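Local coordinates for putative sugar ABC transport system, substrate-binding protein (Bordetella parapertussis, PDB 5IX8) that probably binds a carbohydrate in the periplasm as the solute-binding component of a sugar ABC transporter, at residues T123-V128 and V291-V296; V228-M233 and G244-V249. All coordinates share one frame; numbering follows the deposited sequence.

Interaction 1 (T123-V128 and V291-V296); sequences TLIGKV and VPITVV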
loop_
_atom_site.group_PDB
_atom_site.type_symbol
_atom_site.label_atom_id
_atom_site.label_comp_id
_atom_site.label_asym_id
_atom_site.label_seq_id
_atom_site.Cartn_x
_atom_site.Cartn_y
_atom_site.Cartn_z
ATOM N N THR A 123 6.096 -7.492 -4.654
ATOM C CA THR A 123 7.380 -8.185 -4.655
ATOM C C THR A 123 8.535 -7.210 -4.886
ATOM O O THR A 123 9.606 -7.335 -4.255
ATOM C CB THR A 123 7.390 -9.279 -5.721
ATOM O OG1 THR A 123 6.292 -10.165 -5.485
ATOM C CG2 THR A 123 8.706 -10.056 -5.642
ATOM N N LEU A 124 8.341 -6.233 -5.779
ATOM C CA LEU A 124 9.430 -5.317 -6.112
ATOM C C LEU A 124 9.672 -4.313 -4.982
ATOM O O LEU A 124 10.810 -3.863 -4.782
ATOM C CB LEU A 124 9.130 -4.612 -7.428
ATOM C CG LEU A 124 10.208 -3.692 -7.982
ATOM C CD1 LEU A 124 11.572 -4.366 -8.092
ATOM C CD2 LEU A 124 9.733 -3.247 -9.356
ATOM N N ILE A 125 8.628 -3.976 -4.220
ATOM C CA ILE A 125 8.835 -3.193 -3.006
ATOM C C ILE A 125 9.833 -3.912 -2.094
ATOM O O ILE A 125 10.776 -3.308 -1.563
ATOM C CB ILE A 125 7.488 -2.949 -2.295
ATOM C CG1 ILE A 125 6.670 -1.912 -3.076
ATOM C CG2 ILE A 125 7.737 -2.479 -0.864
ATOM C CD1 ILE A 125 5.323 -1.635 -2.468
ATOM N N GLY A 126 9.650 -5.227 -1.918
ATOM C CA GLY A 126 10.580 -5.988 -1.102
ATOM C C GLY A 126 11.964 -6.044 -1.719
ATOM O O GLY A 126 12.964 -5.893 -1.024
ATOM N N LYS A 127 12.039 -6.248 -3.031
ATOM C CA LYS A 127 13.340 -6.275 -3.702
ATOM C C LYS A 127 14.098 -4.958 -3.548
ATOM O O LYS A 127 15.313 -4.968 -3.331
ATOM C CB LYS A 127 13.146 -6.602 -5.183
ATOM C CG LYS A 127 12.660 -8.050 -5.391
ATOM C CD LYS A 127 12.858 -8.444 -6.822
ATOM C CE LYS A 127 12.399 -9.837 -7.111
ATOM N NZ LYS A 127 12.843 -10.188 -8.523
ATOM N N VAL A 128 13.421 -3.809 -3.680
ATOM C CA VAL A 128 14.183 -2.552 -3.594
ATOM C C VAL A 128 14.648 -2.296 -2.156
ATOM O O VAL A 128 15.726 -1.720 -1.937
ATOM C CB VAL A 128 13.397 -1.353 -4.172
ATOM C CG1 VAL A 128 13.143 -1.564 -5.675
ATOM C CG2 VAL A 128 12.115 -1.111 -3.424
ATOM N N VAL A 291 2.257 1.581 -10.169
ATOM C CA VAL A 291 3.017 2.835 -10.110
ATOM C C VAL A 291 4.486 2.504 -9.880
ATOM O O VAL A 291 4.798 1.687 -9.010
ATOM C CB VAL A 291 2.490 3.742 -9.000
ATOM C CG1 VAL A 291 3.334 5.026 -8.960
ATOM C CG2 VAL A 291 0.992 4.083 -9.198
ATOM N N PRO A 292 5.418 3.104 -10.609
ATOM C CA PRO A 292 6.828 2.752 -10.404
ATOM C C PRO A 292 7.277 3.030 -8.977
ATOM O O PRO A 292 6.771 3.928 -8.296
ATOM C CB PRO A 292 7.568 3.634 -11.417
ATOM C CG PRO A 292 6.585 3.806 -12.531
ATOM C CD PRO A 292 5.205 3.817 -11.886
ATOM N N ILE A 293 8.217 2.213 -8.512
ATOM C CA ILE A 293 8.664 2.225 -7.123
ATOM C C ILE A 293 9.904 3.093 -6.997
ATOM O O ILE A 293 10.832 2.987 -7.812
ATOM C CB ILE A 293 8.954 0.803 -6.638
ATOM C CG1 ILE A 293 7.644 0.020 -6.608
ATOM C CG2 ILE A 293 9.617 0.837 -5.254
ATOM C CD1 ILE A 293 7.860 -1.448 -6.696
ATOM N N THR A 294 9.917 3.950 -5.984
ATOM C CA THR A 294 11.092 4.706 -5.572
ATOM C C THR A 294 11.324 4.468 -4.083
ATOM O O THR A 294 10.398 4.149 -3.331
ATOM C CB THR A 294 10.937 6.220 -5.851
ATOM O OG1 THR A 294 9.804 6.713 -5.148
ATOM C CG2 THR A 294 10.686 6.471 -7.293
ATOM N N VAL A 295 12.576 4.545 -3.672
ATOM C CA VAL A 295 12.953 4.391 -2.272
ATOM C C VAL A 295 13.428 5.735 -1.751
ATOM O O VAL A 295 14.135 6.466 -2.457
ATOM C CB VAL A 295 14.050 3.325 -2.119
ATOM C CG1 VAL A 295 14.423 3.172 -0.688
ATOM C CG2 VAL A 295 13.534 2.000 -2.609
ATOM N N VAL A 296 13.051 6.058 -0.516
ATOM C CA VAL A 296 13.507 7.279 0.140
ATOM C C VAL A 296 14.602 6.899 1.116
ATOM O O VAL A 296 14.443 5.940 1.896
ATOM C CB VAL A 296 12.349 7.997 0.852
ATOM C CG1 VAL A 296 12.825 9.327 1.464
ATOM C CG2 VAL A 296 11.167 8.221 -0.121
#

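Interaction 2 (V228-M233 and G244-V249); sequences VLTSAM and GRLLAV. With SO4 (sulfate ion), chain D.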
loop_
_atom_site.group_PDB
_atom_site.type_symbol
_atom_site.label_atom_id
_atom_site.label_comp_id
_atom_site.label_asym_id
_atom_site.label_seq_id
_atom_site.Cartn_x
_atom_site.Cartn_y
_atom_site.Cartn_z
ATOM N N VAL A 228 16.331 0.285 10.567
ATOM C CA VAL A 228 15.016 -0.246 10.215
ATOM C C VAL A 228 14.719 0.075 8.758
ATOM O O VAL A 228 15.055 1.163 8.270
ATOM C CB VAL A 228 13.925 0.308 11.158
ATOM C CG1 VAL A 228 12.532 -0.201 10.752
ATOM C CG2 VAL A 228 14.271 -0.081 12.597
ATOM N N LEU A 229 14.157 -0.905 8.053
ATOM C CA LEU A 229 13.625 -0.751 6.708
ATOM C C LEU A 229 12.123 -0.843 6.800
ATOM O O LEU A 229 11.591 -1.686 7.536
ATOM C CB LEU A 229 14.136 -1.853 5.773
ATOM C CG LEU A 229 15.652 -1.786 5.550
ATOM C CD1 LEU A 229 16.378 -2.717 6.470
ATOM C CD2 LEU A 229 15.997 -2.068 4.102
ATOM N N THR A 230 11.438 0.001 6.041
ATOM C CA THR A 230 9.992 -0.018 6.092
ATOM C C THR A 230 9.447 0.574 4.798
ATOM O O THR A 230 10.183 0.800 3.832
ATOM C CB THR A 230 9.520 0.737 7.342
ATOM O OG1 THR A 230 8.126 0.485 7.586
ATOM C CG2 THR A 230 9.749 2.221 7.180
ATOM N N SER A 231 8.132 0.802 4.774
ATOM C CA SER A 231 7.480 1.258 3.567
ATOM C C SER A 231 6.373 2.230 3.933
ATOM O O SER A 231 5.767 2.117 4.997
ATOM C CB SER A 231 6.938 0.056 2.783
ATOM O OG SER A 231 6.434 0.478 1.526
ATOM N N ALA A 232 6.155 3.201 3.047
ATOM C CA ALA A 232 5.090 4.201 3.093
ATOM C C ALA A 232 5.426 5.339 4.051
ATOM O O ALA A 232 5.380 5.176 5.273
ATOM C CB ALA A 232 3.741 3.576 3.457
HETATM N N MSE A 233 5.755 6.503 3.494
HETATM C CA MSE A 233 6.237 7.612 4.297
HETATM C C MSE A 233 5.182 8.258 5.158
HETATM O O MSE A 233 4.043 8.420 4.731
HETATM C CB MSE A 233 6.828 8.700 3.403
HETATM C CG MSE A 233 8.148 8.252 2.725
HETATM SE SE MSE A 233 9.656 8.290 3.958
HETATM C CE MSE A 233 9.794 10.203 4.294
ATOM N N GLY A 244 19.598 8.441 10.815
ATOM C CA GLY A 244 20.149 7.127 10.575
ATOM C C GLY A 244 19.349 5.969 11.124
ATOM O O GLY A 244 19.780 4.821 10.982
ATOM N N ARG A 245 18.207 6.220 11.753
ATOM C CA ARG A 245 17.457 5.123 12.367
ATOM C C ARG A 245 16.680 4.306 11.332
ATOM O O ARG A 245 16.571 3.077 11.463
ATOM C CB ARG A 245 16.514 5.679 13.425
ATOM C CG ARG A 245 15.574 4.649 13.995
ATOM C CD ARG A 245 16.305 3.552 14.785
ATOM N NE ARG A 245 16.777 4.034 16.093
ATOM C CZ ARG A 245 17.487 3.302 16.949
ATOM N NH1 ARG A 245 17.846 2.057 16.635
ATOM N NH2 ARG A 245 17.851 3.819 18.116
ATOM N N LEU A 246 16.141 4.970 10.302
ATOM C CA LEU A 246 15.527 4.302 9.159
ATOM C C LEU A 246 16.533 4.315 8.019
ATOM O O LEU A 246 16.972 5.388 7.582
ATOM C CB LEU A 246 14.228 4.982 8.713
ATOM C CG LEU A 246 13.014 4.974 9.653
ATOM C CD1 LEU A 246 11.827 5.708 8.979
ATOM C CD2 LEU A 246 12.607 3.566 10.097
ATOM N N LEU A 247 16.900 3.126 7.547
ATOM C CA LEU A 247 17.853 3.025 6.443
ATOM C C LEU A 247 17.208 3.410 5.129
ATOM O O LEU A 247 17.825 4.087 4.294
ATOM C CB LEU A 247 18.386 1.597 6.357
ATOM C CG LEU A 247 19.278 1.243 5.168
ATOM C CD1 LEU A 247 20.541 2.100 5.136
ATOM C CD2 LEU A 247 19.605 -0.252 5.196
ATOM N N ALA A 248 15.965 2.992 4.937
ATOM C CA ALA A 248 15.270 3.204 3.686
ATOM C C ALA A 248 13.791 3.011 3.924
ATOM O O ALA A 248 13.374 2.165 4.735
ATOM C CB ALA A 248 15.752 2.225 2.606
ATOM N N VAL A 249 13.002 3.777 3.184
ATOM C CA VAL A 249 11.554 3.682 3.239
ATOM C C VAL A 249 11.072 3.635 1.814
ATOM O O VAL A 249 11.287 4.588 1.055
ATOM C CB VAL A 249 10.904 4.879 3.966
ATOM C CG1 VAL A 249 9.374 4.722 3.933
ATOM C CG2 VAL A 249 11.431 5.001 5.412
HETATM S S SO4 D . 17.102 7.414 17.542
HETATM O O1 SO4 D . 17.747 8.082 16.426
HETATM O O2 SO4 D . 16.012 6.568 17.044
HETATM O O3 SO4 D . 18.080 6.587 18.245
HETATM O O4 SO4 D . 16.585 8.443 18.436
#

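Interaction 1 (T123-V128 and V291-V296)
Ile293 reaches with its CD1 into the first turn of helix 122-135, where Leu124 overlaps it from one side. The methyl sits 3.5 Å from Leu124 CB, slightly tighter than ordinary van der Waals contact, and the two side chains slant across each other. With its CG anti to the backbone N (chi1 -176°), Leu124 also lays CG and CD2 against the same CD1. Ile125 meets this methyl through its CG1, 3.8 Å from Ile293 CD1, and the two isoleucines cross nearly at a right angle. The other branch of Ile293 reaches the next turn of the helix, its CG2 lying 3.7 Å from Val128 CG2. The protein has the two-lobed fold of periplasmic binding proteins, a parallel sheet in one lobe and a mixed sheet in the other; 291-296 passes from edge strand 288-290 of the first to edge strand 295-296 of the second. Val128 rests on Val295 of that last strand, its CG2 3.5 Å from Val295 CG2, the two valines passing alongside one another and pointing opposite ways. No hydrogen bond crosses the contact. Ile293 also touches Gln120, whose side-chain amide bonds to the carbonyl of Val291, while Asp121, just ahead of the helix, accepts a bond from Leu124 N through OD1.

Interaction 2 (V228-M233 and G244-V249)
Val228 O receives the N-H of Leu247 at 2.8 Å, and the CA-H of Leu246 approaches the same oxygen. Arg245 O takes the N-H of Val228 at 2.9 Å, and Ala248 O that of Thr230 at 3.2 Å. These bonds join neighbouring parallel strands of a beta-alpha-beta unit whose helix, 235-242, ends in a Schellman motif at Gly244. The chain turns a corner at Leu247, and Ala248 N, buried here, finds no partner. On the face bearing Val228 and Thr230, Val228 CB meets Leu246 CD2 at 3.7 Å, while Thr230 CG2 lies side by side with Val249 CG2. Selenomethionine Met233, bent at chi2 and chi3 (-76° and -66°), folds its SE to 3.6 Å from Val249 CG1. At the other end Arg245 grips a sulfate, probably from the crystallisation liquor: NE bonds to its O2 at 2.8 Å in the guanidinium plane, and NH2 bonds to O3 at 2.8 Å. Arg220 also binds this sulfate, while Arg245 NH1 turns to the carbonyls of Arg224 and Val226. Two arginines thus meet at one anion, and backbone carbonyls also hold the guanidinium of Arg245, which suggests a locally positive patch that may favour anions.

Interactions 1 and 2 lie about 12 Å apart, centre to centre, and meet on the mixed sheet, where strand 295-296 runs antiparallel beside 246-250. Val296 N comes within 2.8 Å of Val249 O, a probable hydrogen bond, and Val295 CG1 packs on Ala248 CB at 3.7 Å. Helix 122-135 serves both contacts: Leu124, Ile125 and Val128 meet 291-296, while Leu129, Ala132 and Leu133 further along it cover the face of Leu229 and Ala248. In sequence, both segments of interaction 2 fall between those of interaction 1. The sulfate at the Arg245 end of interaction 2, probably from the crystallisation liquor, does not by itself mark the sugar site.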